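Local coordinates for protein proto-oncogene vav (Homo sapiens, PDB 6NEW) that probably activates Rho-family GTPases such as Rac by guanine nucleotide exchange, through a RhoGEF (DH) domain followed by PH and zinc-binding C1 domains, at residues I84-L89 against G127-Q132; S242-G247 against G384-G389; A276-K281 against K290-L295; H296-R301 against L319-G324; S374-Q379 against C395-H400. All blocks are in the same frame, centred on the assembly; numbering follows the deposited sequence. Where two conformers were deposited one is given.

The five contacts sample three domains of one chain. Contact 1 packs two helices of the RhoGEF domain; contacts 3 and 4 pair strands of the PH domain; contact 5 supplies three ligands of one zinc ion of the C1 domain and one of the other. Contact 2 joins the C1 loop 384-389 to residues 242-247. It touches contact 3, Y246 CZ lying 3.4 Å from F292 CZ, and its centre is about 18 Å from that of contact 5. Contacts 3 and 4, centres about 13 Å apart, share a sheet and meet where V293 CG1 lies 3.6 Å from F298 CD1. Contact 1 lies about 22 Å from contact 2 and 38 Å from contact 3, centre to centre.

Contact 1 of 5, residues I84-L89 against G127-Q132; sequences INIEDL and GRYCSQ
I84 and Y129 meet through the delta methyl of the isoleucine, I84 CD1 lying 4.1 Å from Y129 CE1. I84 follows the end of a helix with positive phi, and its chi1 of -30° departs from a staggered value; this torsion sends CG1 and CD1 toward the tyrosine and the backbone of Q132, where I84 CD1 is 3.4 Å from Q132 O. The other branch, I84 CG2, lies 3.5 Å from R128 NH1, the two side chains running past each other in opposite senses.

In Y129 a chi1 of -171° sets CG opposite the backbone N and carries the ring toward 84-89. L89 CD1 sits over one face, 4.0 Å from Y129 CD1, while I86 CG1 approaches Y129 CE1 obliquely at 3.7 Å. The phenol OH is hydrogen-bonded to the carbonyl of L172, fixing the far end of the ring. R128, extended from CG to NE, lays its aliphatic part across the N85 amide, the amide and guanidinium planes 44° apart; no hydrogen bond crosses between the segments. I86 and L89 also rest on L59 of helix 37-71. An aromatic side chain set among aliphatic ones where helices 86-105 and 125-131 meet is interior packing of the all-helical RhoGEF (DH) domain.

Contact 2 of 5, residues S242-G247 against G384-G389; sequences SLAHYG and GTFYQG
Two first torsions set the aromatic pair F386 and Y387 against A244 and G247: chi1 of F386 (-178°) turns CG away from the backbone N, whereas in Y387 CG lies anti to the carbonyl carbon (chi1 -80°). These different settings lay both rings against the 3-10 segment 243-245 and G247, F386 by its rim and Y387 with its hydroxyl at H245. The A244 carbonyl oxygen lies near the F386 ring plane, 3.1 Å from F386 CE1, and G247 O lies at the same rim, 3.5 Å from F386 CZ.

A244 O also lies in the plane of the Y387 ring, 3.5 Å from Y387 CE2, so this carbonyl faces the edges of both aromatics. G247 brings its CA to 3.7 Å from Y387 CD2, which in turn stands over one face of F386, offset toward the rim. The stronger hydrogen-bond partner of Y387 OH is K275 NZ; the 3.2 Å approach of Y387 OH to H245 O is a possible bond that is not settled.

F386 packs on L226 and I229 of helix 196-235, on which L243 also rests. The C1 loop is thus seated against the long helix and the turn leading into strand 249-258, while L243 and Y246 touch strand 276-283.

Contact 3 of 5, residues A276-K281 against K290-L295; sequences ALLICK and KDFVNL
L277 and V293 form an antiparallel hydrogen-bonded pair, joined by L277 N to V293 O at 3.0 Å and by V293 N to L277 O at 2.9 Å. The N-to-C directions of the two short strands differ by 169°, close to antiparallel. Next along, I279 N donates to D291 O, and I279 O receives two N-H groups, from K290 N at 2.9 Å and from D291 N at 3.0 Å. With K290 and D291 both facing I279, this end is a classic beta bulge.

The close packing lies toward the A276 end and on both faces. On the L277 and I279 side, I279 CD1 meets V293 CG2 at 3.7 Å, and L277 and L295 also contact F345 of helix 335-352. On the other side a chi1 of -166° points F292 CG away from the backbone N, and the ring runs beside L278 in the same direction, with L278 CD1 3.8 Å from F292 CE1; A276 CB comes obliquely to within 3.5 Å of F292 CZ. Y246 meets the same ring.

The bulged end is looser and more exposed. K281 CB touches K290 CG at 3.8 Å, while both amino ends lead away from the opposing segment; K281 is poorly ordered. The chemistry implies a hairpin held by backbone bonds along its length, with apolar side chains from A276 to I279 packed against F292, V293 and L295, and the lysines at the open, bulged end.

Contact 4 of 5, residues H296-R301 against L319-G324; sequences HSFQVR and LIEDQG
The F298 ring carries E321 on one face: E321 CA stands 3.6 Å above its plane, offset toward the rim, and E321 CB makes a CH-pi contact 4.0 Å from the ring centroid, 24° off the normal. The carboxylate plane stands 83° from the ring plane, so the ring meets the aliphatic part of E321 and not a stacked carboxylate. L319 CG and the I320 carbonyl carbon approach the ring obliquely. The R301 guanidinium has Q299 CG at its edge, in plane, and R301 NH2 donates to Q299 OE1 at 2.8 Å from above the plane of that amide carbonyl.

With E321 CG opposite the backbone N (chi1 -163°), a bend at chi2 swings the carboxylate back so that OE1 takes the N-H of Q323, within the type I turn E321-G324. In the backbone, Q299 and I320 form an antiparallel hydrogen-bonded pair: Q299 N to I320 O and I320 N to Q299 O are both 2.8 Å. At the turn, D322 N donates to S297 O at 2.8 Å, arriving above the carbonyl plane. L319 CD1 contacts both V300 CG2 and F298 CB at 3.8 Å, linking the apolar side chains of the F298 face.

Strand 298-302 is outermost in the PH sheet and pairs with 315-321, whose other neighbour is strand 327-332. Helix 335-352 packs on the apolar face, F345 touching both V300 and L319 and M342 touching V300.

Contact 5 of 5, residues S374-Q379 against C395-H400; sequences SCKACQ and CRASAH. With ZN (zinc ion), chain B; ZN (zinc ion), chain C.
K376 and S398 are tied by the backbone bond K376 N to S398 O, 2.9 Å long and fairly straight at 162°. Along the lysine side chain, K376 CB lies 3.5 Å from S398 O, CG comes to 3.3 Å from S398 O and also touches A397 CB, and bends at chi2, chi3 and chi4 curl the chain alongside 396-398. Its tip, NZ, donates to a water at 2.7 Å. That water in turn donates to R396 O and, weakly, to S398 OG, so the ammonium is linked to R396 O, and weakly to S398, through one water.

S398 OG, placed between its backbone N and carbonyl carbon (chi1 60°), donates to S374 O at 2.8 Å. The two segments are therefore bonded on either side of C375, whose SG binds one zinc ion at 2.2 Å. C378 SG binds it at 2.4 Å and H400 ND1 at 2.2 Å; C403 completes the tetrad. C378 SG lies at the edge of the H400 ring, in its plane, and H400 NE2 is hydrogen-bonded to L381 O, which fixes the ring's rotation. C375 SG also accepts the N-H groups of A377 and C378, which would probably temper its negative charge.

C395 SG binds the second zinc ion with H362, C392 and C410. The S398 hydroxyl and the K376 N-H join the segments next to the C375 site; two interleaved zinc sites, each of three cysteines and one histidine, are the hallmark of the C1 domain.

Contact 1 of 5, residues I84-L89 against G127-Q132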
# COMPACT_ATOMS: atom_id res chain seq x y z
N ILE A 84 -9.62 -8.08 14.78
CA ILE A 84 -8.25 -7.76 14.37
C ILE A 84 -7.40 -7.21 15.52
O ILE A 84 -7.19 -7.88 16.53
CB ILE A 84 -8.17 -6.82 13.10
CG1 ILE A 84 -9.37 -7.01 12.16
CG2 ILE A 84 -6.83 -6.97 12.35
CD1 ILE A 84 -9.31 -6.24 10.87
N ASN A 85 -6.98 -5.97 15.35
CA ASN A 85 -6.09 -5.19 16.20
C ASN A 85 -6.86 -4.18 17.09
O ASN A 85 -6.21 -3.55 17.91
CB ASN A 85 -5.19 -4.42 15.26
CG ASN A 85 -3.81 -4.01 15.69
OD1 ASN A 85 -3.16 -4.56 16.59
ND2 ASN A 85 -3.26 -3.11 14.89
N ILE A 86 -8.21 -3.97 16.88
CA ILE A 86 -9.07 -2.97 17.58
C ILE A 86 -8.70 -2.78 19.06
O ILE A 86 -8.57 -1.63 19.48
CB ILE A 86 -10.62 -3.15 17.45
CG1 ILE A 86 -11.09 -3.24 16.00
CG2 ILE A 86 -11.41 -2.05 18.23
CD1 ILE A 86 -12.47 -2.78 15.71
N GLU A 87 -8.50 -3.87 19.83
CA GLU A 87 -8.13 -3.76 21.25
C GLU A 87 -6.90 -2.87 21.41
O GLU A 87 -6.93 -1.95 22.22
CB GLU A 87 -7.96 -5.14 21.91
N ASP A 88 -5.87 -3.08 20.56
CA ASP A 88 -4.63 -2.29 20.53
C ASP A 88 -4.87 -0.85 20.05
O ASP A 88 -4.22 0.06 20.56
CB ASP A 88 -3.51 -2.98 19.72
CG ASP A 88 -2.10 -2.48 20.03
OD1 ASP A 88 -1.97 -1.59 20.86
OD2 ASP A 88 -1.14 -2.97 19.41
N LEU A 89 -5.79 -0.62 19.07
CA LEU A 89 -6.10 0.74 18.59
C LEU A 89 -6.62 1.58 19.74
O LEU A 89 -6.05 2.64 20.01
CB LEU A 89 -7.14 0.72 17.46
CG LEU A 89 -6.74 0.15 16.10
CD1 LEU A 89 -7.85 0.32 15.12
CD2 LEU A 89 -5.51 0.84 15.54
N GLY A 127 -1.64 -0.33 9.57
CA GLY A 127 -1.16 -1.13 8.45
C GLY A 127 -1.80 -2.50 8.56
O GLY A 127 -2.60 -2.88 7.69
N ARG A 128 -1.58 -3.18 9.73
CA ARG A 128 -2.16 -4.47 10.11
C ARG A 128 -3.71 -4.45 10.05
O ARG A 128 -4.29 -5.47 9.67
CB ARG A 128 -1.68 -4.88 11.52
CG ARG A 128 -1.93 -6.35 11.90
CD ARG A 128 -1.55 -6.58 13.36
NE ARG A 128 -1.70 -7.98 13.80
CZ ARG A 128 -2.84 -8.53 14.22
NH1 ARG A 128 -3.97 -7.84 14.20
NH2 ARG A 128 -2.86 -9.79 14.62
N TYR A 129 -4.35 -3.30 10.39
CA TYR A 129 -5.81 -3.14 10.38
C TYR A 129 -6.39 -3.07 8.99
O TYR A 129 -7.22 -3.89 8.63
CB TYR A 129 -6.30 -1.91 11.22
CG TYR A 129 -7.81 -1.85 11.40
CD1 TYR A 129 -8.44 -2.57 12.42
CD2 TYR A 129 -8.61 -1.12 10.53
CE1 TYR A 129 -9.82 -2.58 12.55
CE2 TYR A 129 -10.00 -1.13 10.65
CZ TYR A 129 -10.60 -1.85 11.67
OH TYR A 129 -11.97 -1.85 11.80
N CYS A 130 -5.99 -2.03 8.24
CA CYS A 130 -6.51 -1.68 6.92
C CYS A 130 -6.26 -2.74 5.87
O CYS A 130 -7.04 -2.84 4.91
CB CYS A 130 -6.00 -0.31 6.49
SG CYS A 130 -6.54 1.04 7.58
N SER A 131 -5.23 -3.57 6.07
CA SER A 131 -4.94 -4.67 5.17
C SER A 131 -6.06 -5.72 5.29
O SER A 131 -6.67 -6.08 4.29
CB SER A 131 -3.57 -5.27 5.49
OG SER A 131 -3.49 -5.93 6.74
N GLN A 132 -6.37 -6.12 6.55
CA GLN A 132 -7.37 -7.13 6.90
C GLN A 132 -8.82 -6.61 7.11
O GLN A 132 -9.61 -7.33 7.71
CB GLN A 132 -6.90 -7.92 8.15
CG GLN A 132 -5.69 -8.83 7.88
CD GLN A 132 -4.95 -9.31 9.11
OE1 GLN A 132 -4.92 -8.68 10.17
NE2 GLN A 132 -4.25 -10.43 8.97

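Contact 2 of 5, residues S242-G247 against G384-G389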
# COMPACT_ATOMS: atom_id res chain seq x y z
N SER A 242 8.93 -18.96 -6.00
CA SER A 242 7.85 -18.01 -5.71
C SER A 242 8.02 -16.80 -6.64
O SER A 242 9.13 -16.28 -6.79
CB SER A 242 7.90 -17.57 -4.25
OG SER A 242 6.97 -16.53 -3.97
N LEU A 243 6.91 -16.38 -7.25
CA LEU A 243 6.81 -15.22 -8.14
C LEU A 243 7.15 -13.92 -7.43
O LEU A 243 7.74 -13.04 -8.05
CB LEU A 243 5.41 -15.13 -8.76
CG LEU A 243 5.16 -15.98 -9.98
CD1 LEU A 243 3.72 -16.00 -10.33
CD2 LEU A 243 5.97 -15.48 -11.16
N ALA A 244 6.77 -13.82 -6.13
CA ALA A 244 6.99 -12.68 -5.24
C ALA A 244 8.45 -12.22 -5.23
O ALA A 244 8.70 -11.05 -4.98
CB ALA A 244 6.53 -13.02 -3.82
N HIS A 245 9.40 -13.13 -5.55
CA HIS A 245 10.83 -12.82 -5.66
C HIS A 245 11.15 -11.90 -6.83
O HIS A 245 12.22 -11.30 -6.83
CB HIS A 245 11.66 -14.11 -5.86
CG HIS A 245 11.84 -14.94 -4.63
ND1 HIS A 245 11.51 -16.29 -4.62
CD2 HIS A 245 12.34 -14.60 -3.42
CE1 HIS A 245 11.77 -16.71 -3.39
NE2 HIS A 245 12.28 -15.73 -2.64
N TYR A 246 10.26 -11.80 -7.83
CA TYR A 246 10.52 -11.05 -9.04
C TYR A 246 9.81 -9.71 -9.09
O TYR A 246 9.90 -9.02 -10.10
CB TYR A 246 10.23 -11.94 -10.27
CG TYR A 246 11.18 -13.12 -10.28
CD1 TYR A 246 12.55 -12.94 -10.43
CD2 TYR A 246 10.73 -14.40 -9.94
CE1 TYR A 246 13.44 -14.00 -10.31
CE2 TYR A 246 11.62 -15.47 -9.84
CZ TYR A 246 12.98 -15.27 -10.01
OH TYR A 246 13.86 -16.32 -9.94
N GLY A 247 9.28 -9.29 -7.95
CA GLY A 247 8.61 -8.01 -7.78
C GLY A 247 7.14 -8.04 -8.16
O GLY A 247 6.48 -9.08 -8.08
N GLY A 384 4.53 0.39 2.44
CA GLY A 384 4.01 -0.90 2.04
C GLY A 384 4.63 -2.08 2.74
O GLY A 384 5.33 -1.93 3.74
N THR A 385 4.36 -3.27 2.22
CA THR A 385 4.82 -4.53 2.79
C THR A 385 5.70 -5.30 1.82
O THR A 385 6.29 -6.30 2.20
CB THR A 385 3.59 -5.40 3.16
OG1 THR A 385 2.79 -5.61 1.99
CG2 THR A 385 2.72 -4.79 4.26
N PHE A 386 5.80 -4.82 0.57
CA PHE A 386 6.51 -5.53 -0.48
C PHE A 386 7.28 -4.57 -1.38
O PHE A 386 6.68 -3.63 -1.86
CB PHE A 386 5.42 -6.26 -1.28
CG PHE A 386 5.82 -7.13 -2.43
CD1 PHE A 386 6.52 -8.31 -2.21
CD2 PHE A 386 5.39 -6.84 -3.72
CE1 PHE A 386 6.86 -9.14 -3.29
CE2 PHE A 386 5.72 -7.67 -4.79
CZ PHE A 386 6.45 -8.82 -4.57
N TYR A 387 8.59 -4.81 -1.61
CA TYR A 387 9.47 -4.01 -2.51
C TYR A 387 9.09 -2.54 -2.50
O TYR A 387 8.69 -1.97 -3.51
CB TYR A 387 9.47 -4.59 -3.95
CG TYR A 387 10.38 -5.79 -4.13
CD1 TYR A 387 11.77 -5.66 -4.06
CD2 TYR A 387 9.85 -7.05 -4.40
CE1 TYR A 387 12.60 -6.76 -4.23
CE2 TYR A 387 10.68 -8.15 -4.62
CZ TYR A 387 12.06 -8.00 -4.51
OH TYR A 387 12.91 -9.06 -4.71
N GLN A 388 9.13 -1.96 -1.31
CA GLN A 388 8.81 -0.58 -0.93
C GLN A 388 9.84 0.38 -1.47
O GLN A 388 9.55 1.57 -1.58
CB GLN A 388 8.81 -0.46 0.60
CG GLN A 388 7.93 -1.46 1.32
CD GLN A 388 8.66 -2.66 1.81
OE1 GLN A 388 9.65 -3.13 1.20
NE2 GLN A 388 8.17 -3.20 2.93
N GLY A 389 11.06 -0.12 -1.69
CA GLY A 389 12.12 0.73 -2.22
C GLY A 389 13.43 0.06 -2.56
O GLY A 389 13.48 -0.98 -3.21

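Contact 3 of 5, residues A276-K281 against K290-L295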
# COMPACT_ATOMS: atom_id res chain seq x y z
N ALA A 276 11.29 -10.13 -14.15
CA ALA A 276 11.21 -11.33 -14.97
C ALA A 276 10.11 -11.32 -15.99
O ALA A 276 9.10 -10.65 -15.83
CB ALA A 276 11.04 -12.56 -14.09
N LEU A 277 10.32 -12.12 -17.04
CA LEU A 277 9.34 -12.40 -18.06
C LEU A 277 9.24 -13.91 -18.10
O LEU A 277 10.26 -14.59 -18.24
CB LEU A 277 9.73 -11.81 -19.43
CG LEU A 277 8.72 -12.06 -20.54
CD1 LEU A 277 7.56 -11.10 -20.45
CD2 LEU A 277 9.36 -12.03 -21.90
N LEU A 278 8.04 -14.43 -17.87
CA LEU A 278 7.71 -15.85 -17.85
C LEU A 278 6.99 -16.14 -19.14
O LEU A 278 5.94 -15.55 -19.40
CB LEU A 278 6.80 -16.17 -16.65
CG LEU A 278 7.49 -16.37 -15.29
CD1 LEU A 278 7.68 -15.07 -14.58
CD2 LEU A 278 6.63 -17.24 -14.41
N ILE A 279 7.60 -16.94 -20.00
CA ILE A 279 7.03 -17.32 -21.29
C ILE A 279 6.48 -18.73 -21.11
O ILE A 279 7.22 -19.69 -20.88
CB ILE A 279 8.04 -17.17 -22.47
CG1 ILE A 279 8.55 -15.72 -22.58
CG2 ILE A 279 7.42 -17.63 -23.79
CD1 ILE A 279 9.98 -15.62 -23.12
N CYS A 280 5.16 -18.81 -21.11
CA CYS A 280 4.41 -20.04 -20.89
C CYS A 280 3.65 -20.45 -22.13
O CYS A 280 3.35 -19.62 -22.99
CB CYS A 280 3.45 -19.89 -19.71
SG CYS A 280 4.21 -19.27 -18.19
N LYS A 281 3.29 -21.73 -22.16
CA LYS A 281 2.46 -22.36 -23.18
C LYS A 281 1.25 -22.89 -22.43
O LYS A 281 1.43 -23.52 -21.38
CB LYS A 281 3.23 -23.51 -23.86
CG LYS A 281 2.44 -24.18 -24.97
CD LYS A 281 3.32 -25.07 -25.83
CE LYS A 281 2.52 -25.74 -26.93
NZ LYS A 281 2.11 -24.78 -27.98
N LYS A 290 7.98 -22.33 -20.09
CA LYS A 290 8.88 -22.78 -21.16
C LYS A 290 10.18 -22.00 -21.14
O LYS A 290 11.25 -22.58 -21.33
CB LYS A 290 8.20 -22.63 -22.55
CG LYS A 290 6.86 -23.38 -22.71
CD LYS A 290 7.04 -24.80 -23.29
CE LYS A 290 7.11 -25.86 -22.22
NZ LYS A 290 7.48 -27.19 -22.77
N ASP A 291 10.08 -20.68 -20.92
CA ASP A 291 11.24 -19.81 -20.91
C ASP A 291 11.18 -18.78 -19.79
O ASP A 291 10.21 -18.03 -19.68
CB ASP A 291 11.37 -19.12 -22.28
CG ASP A 291 12.78 -19.01 -22.86
OD1 ASP A 291 13.73 -18.82 -22.06
OD2 ASP A 291 12.91 -19.03 -24.10
N PHE A 292 12.23 -18.74 -18.97
CA PHE A 292 12.37 -17.76 -17.91
C PHE A 292 13.45 -16.73 -18.29
O PHE A 292 14.63 -17.07 -18.40
CB PHE A 292 12.66 -18.44 -16.55
CG PHE A 292 12.48 -17.50 -15.39
CD1 PHE A 292 11.24 -17.36 -14.77
CD2 PHE A 292 13.55 -16.73 -14.91
CE1 PHE A 292 11.07 -16.47 -13.71
CE2 PHE A 292 13.37 -15.86 -13.83
CZ PHE A 292 12.13 -15.73 -13.25
N VAL A 293 13.04 -15.48 -18.49
CA VAL A 293 13.91 -14.37 -18.87
C VAL A 293 14.16 -13.45 -17.67
O VAL A 293 13.18 -12.94 -17.13
CB VAL A 293 13.31 -13.59 -20.09
CG1 VAL A 293 14.25 -12.48 -20.55
CG2 VAL A 293 12.97 -14.52 -21.26
N ASN A 294 15.42 -13.30 -17.20
CA ASN A 294 15.78 -12.39 -16.10
C ASN A 294 15.99 -11.07 -16.78
O ASN A 294 16.85 -10.98 -17.64
CB ASN A 294 17.09 -12.81 -15.39
CG ASN A 294 17.01 -14.12 -14.67
OD1 ASN A 294 16.54 -14.20 -13.53
ND2 ASN A 294 17.48 -15.19 -15.31
N LEU A 295 15.21 -10.06 -16.48
CA LEU A 295 15.35 -8.79 -17.18
C LEU A 295 16.59 -7.93 -16.79
O LEU A 295 16.81 -6.89 -17.42
CB LEU A 295 14.07 -7.96 -17.08
CG LEU A 295 12.85 -8.61 -17.70
CD1 LEU A 295 11.62 -7.87 -17.31
CD2 LEU A 295 12.99 -8.73 -19.26

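Contact 4 of 5, residues H296-R301 against L319-G324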
# COMPACT_ATOMS: atom_id res chain seq x y z
N HIS A 296 17.40 -8.38 -15.79
CA HIS A 296 18.63 -7.71 -15.32
C HIS A 296 19.69 -7.57 -16.47
O HIS A 296 20.54 -6.69 -16.42
CB HIS A 296 19.24 -8.43 -14.08
CG HIS A 296 18.49 -8.30 -12.77
ND1 HIS A 296 17.66 -9.31 -12.30
CD2 HIS A 296 18.57 -7.34 -11.81
CE1 HIS A 296 17.23 -8.91 -11.11
NE2 HIS A 296 17.73 -7.73 -10.79
N SER A 297 19.61 -8.44 -17.50
CA SER A 297 20.54 -8.47 -18.64
C SER A 297 19.83 -8.40 -19.99
O SER A 297 20.37 -8.88 -20.98
CB SER A 297 21.38 -9.74 -18.62
OG SER A 297 22.08 -9.95 -17.40
N PHE A 298 18.62 -7.83 -20.05
CA PHE A 298 17.88 -7.70 -21.30
C PHE A 298 17.49 -6.26 -21.57
O PHE A 298 17.22 -5.49 -20.65
CB PHE A 298 16.64 -8.62 -21.34
CG PHE A 298 16.97 -10.06 -21.72
CD1 PHE A 298 17.47 -10.95 -20.77
CD2 PHE A 298 16.81 -10.50 -23.03
CE1 PHE A 298 17.80 -12.26 -21.13
CE2 PHE A 298 17.13 -11.82 -23.38
CZ PHE A 298 17.62 -12.70 -22.43
N GLN A 299 17.47 -5.91 -22.86
CA GLN A 299 17.09 -4.60 -23.34
C GLN A 299 15.93 -4.68 -24.33
O GLN A 299 15.73 -5.70 -25.01
CB GLN A 299 18.29 -3.88 -23.95
CG GLN A 299 19.22 -3.31 -22.88
CD GLN A 299 20.47 -2.63 -23.38
OE1 GLN A 299 20.73 -2.53 -24.58
NE2 GLN A 299 21.26 -2.12 -22.44
N VAL A 300 15.14 -3.62 -24.39
CA VAL A 300 14.04 -3.58 -25.33
C VAL A 300 14.36 -2.59 -26.45
O VAL A 300 14.80 -1.47 -26.17
CB VAL A 300 12.67 -3.32 -24.66
CG1 VAL A 300 11.62 -2.94 -25.68
CG2 VAL A 300 12.22 -4.55 -23.88
N ARG A 301 14.15 -3.02 -27.70
CA ARG A 301 14.35 -2.21 -28.90
C ARG A 301 13.10 -2.25 -29.74
O ARG A 301 12.66 -3.34 -30.12
CB ARG A 301 15.56 -2.70 -29.73
CG ARG A 301 16.91 -2.54 -29.05
CD ARG A 301 17.19 -1.10 -28.63
NE ARG A 301 18.62 -0.87 -28.49
CZ ARG A 301 19.34 -1.14 -27.40
NH1 ARG A 301 20.64 -0.92 -27.38
NH2 ARG A 301 18.74 -1.60 -26.30
N LEU A 319 13.51 -8.00 -27.67
CA LEU A 319 13.92 -8.19 -26.29
C LEU A 319 15.26 -8.92 -26.41
O LEU A 319 15.31 -10.11 -26.74
CB LEU A 319 12.85 -8.99 -25.51
CG LEU A 319 13.20 -9.37 -24.04
CD1 LEU A 319 13.30 -8.14 -23.15
CD2 LEU A 319 12.17 -10.31 -23.47
N ILE A 320 16.35 -8.17 -26.28
CA ILE A 320 17.70 -8.68 -26.53
C ILE A 320 18.59 -8.76 -25.31
O ILE A 320 18.65 -7.79 -24.57
CB ILE A 320 18.37 -7.80 -27.66
CG1 ILE A 320 17.58 -7.86 -28.99
CG2 ILE A 320 19.85 -8.19 -27.89
CD1 ILE A 320 17.80 -6.62 -29.85
N GLU A 321 19.35 -9.85 -25.16
CA GLU A 321 20.32 -10.03 -24.06
C GLU A 321 21.46 -9.05 -24.33
O GLU A 321 21.94 -8.99 -25.46
CB GLU A 321 20.81 -11.49 -23.97
CG GLU A 321 21.47 -11.88 -22.64
CD GLU A 321 22.97 -11.66 -22.54
OE1 GLU A 321 23.63 -11.43 -23.58
OE2 GLU A 321 23.50 -11.76 -21.41
N ASP A 322 21.82 -8.23 -23.32
CA ASP A 322 22.78 -7.12 -23.41
C ASP A 322 24.20 -7.49 -23.91
O ASP A 322 24.98 -6.58 -24.20
CB ASP A 322 22.87 -6.31 -22.09
CG ASP A 322 23.21 -7.08 -20.83
OD1 ASP A 322 23.62 -8.25 -20.95
OD2 ASP A 322 23.09 -6.49 -19.73
N GLN A 323 24.50 -8.78 -24.09
CA GLN A 323 25.78 -9.17 -24.70
C GLN A 323 25.53 -9.93 -26.03
O GLN A 323 26.46 -10.47 -26.64
CB GLN A 323 26.64 -10.00 -23.73
CG GLN A 323 27.18 -9.22 -22.55
CD GLN A 323 28.16 -10.06 -21.78
OE1 GLN A 323 29.34 -10.12 -22.11
NE2 GLN A 323 27.69 -10.76 -20.75
N GLY A 324 24.27 -9.92 -26.47
CA GLY A 324 23.80 -10.54 -27.70
C GLY A 324 23.70 -12.05 -27.66
O GLY A 324 23.66 -12.67 -28.73

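Contact 5 of 5, residues S374-Q379 against C395-H400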
# COMPACT_ATOMS: atom_id res chain seq x y z
N SER A 374 13.00 3.86 7.29
CA SER A 374 12.87 5.22 6.78
C SER A 374 13.93 5.48 5.71
O SER A 374 14.99 4.83 5.69
CB SER A 374 12.96 6.24 7.92
OG SER A 374 14.18 6.11 8.62
N CYS A 375 13.62 6.40 4.79
CA CYS A 375 14.48 6.79 3.68
C CYS A 375 15.67 7.59 4.19
O CYS A 375 15.48 8.54 4.94
CB CYS A 375 13.67 7.57 2.66
SG CYS A 375 14.66 8.29 1.34
N LYS A 376 16.90 7.24 3.78
CA LYS A 376 18.13 7.94 4.20
C LYS A 376 18.24 9.36 3.65
O LYS A 376 19.09 10.11 4.12
CB LYS A 376 19.38 7.13 3.87
CG LYS A 376 19.50 5.84 4.67
CD LYS A 376 20.39 6.05 5.87
CE LYS A 376 19.86 5.26 7.03
NZ LYS A 376 20.15 3.82 6.88
N ALA A 377 17.38 9.73 2.67
CA ALA A 377 17.37 11.06 2.10
C ALA A 377 16.30 11.99 2.69
O ALA A 377 16.66 13.06 3.19
CB ALA A 377 17.23 10.98 0.60
N CYS A 378 15.01 11.60 2.63
CA CYS A 378 13.90 12.43 3.10
C CYS A 378 13.45 12.14 4.54
O CYS A 378 12.71 12.94 5.11
CB CYS A 378 12.72 12.33 2.13
SG CYS A 378 11.93 10.70 2.13
N GLN A 379 13.91 11.01 5.14
CA GLN A 379 13.59 10.58 6.51
C GLN A 379 12.13 10.12 6.66
O GLN A 379 11.71 9.78 7.77
CB GLN A 379 13.96 11.63 7.59
CG GLN A 379 15.28 12.42 7.38
CD GLN A 379 16.53 11.57 7.28
OE1 GLN A 379 16.72 10.60 8.03
NE2 GLN A 379 17.42 11.95 6.37
N CYS A 395 26.54 -0.10 1.65
CA CYS A 395 26.42 0.67 2.90
C CYS A 395 25.16 0.36 3.68
O CYS A 395 25.01 0.85 4.80
CB CYS A 395 26.54 2.16 2.61
SG CYS A 395 25.08 2.87 1.80
N ARG A 396 24.22 -0.38 3.06
CA ARG A 396 22.92 -0.79 3.61
C ARG A 396 21.96 0.40 3.79
O ARG A 396 20.96 0.26 4.49
CB ARG A 396 23.08 -1.67 4.88
CG ARG A 396 23.96 -2.90 4.63
CD ARG A 396 24.19 -3.74 5.85
NE ARG A 396 23.28 -4.90 5.85
CZ ARG A 396 22.19 -4.99 6.61
NH1 ARG A 396 21.41 -6.07 6.53
NH2 ARG A 396 21.87 -4.01 7.45
N ALA A 397 22.23 1.53 3.09
CA ALA A 397 21.31 2.66 3.10
C ALA A 397 20.03 2.27 2.34
O ALA A 397 20.09 1.65 1.28
CB ALA A 397 21.93 3.88 2.47
N SER A 398 18.89 2.55 2.97
CA SER A 398 17.57 2.30 2.46
C SER A 398 17.04 3.63 1.91
O SER A 398 17.40 4.67 2.45
CB SER A 398 16.69 1.81 3.61
OG SER A 398 16.63 2.80 4.63
N ALA A 399 16.23 3.61 0.82
CA ALA A 399 15.70 4.82 0.18
C ALA A 399 14.52 4.56 -0.77
O ALA A 399 14.38 3.44 -1.28
CB ALA A 399 16.81 5.53 -0.60
N HIS A 400 13.71 5.61 -1.03
CA HIS A 400 12.61 5.51 -2.01
C HIS A 400 13.24 5.67 -3.40
O HIS A 400 14.31 6.27 -3.51
CB HIS A 400 11.57 6.64 -1.85
CG HIS A 400 10.90 6.75 -0.52
ND1 HIS A 400 11.15 7.82 0.32
CD2 HIS A 400 9.93 5.99 0.03
CE1 HIS A 400 10.38 7.63 1.38
NE2 HIS A 400 9.62 6.55 1.25
ZN ZN B . 12.84 9.29 0.48
ZN ZN C . 25.86 2.81 -0.38
O HOH W 1 19.06 1.38 6.27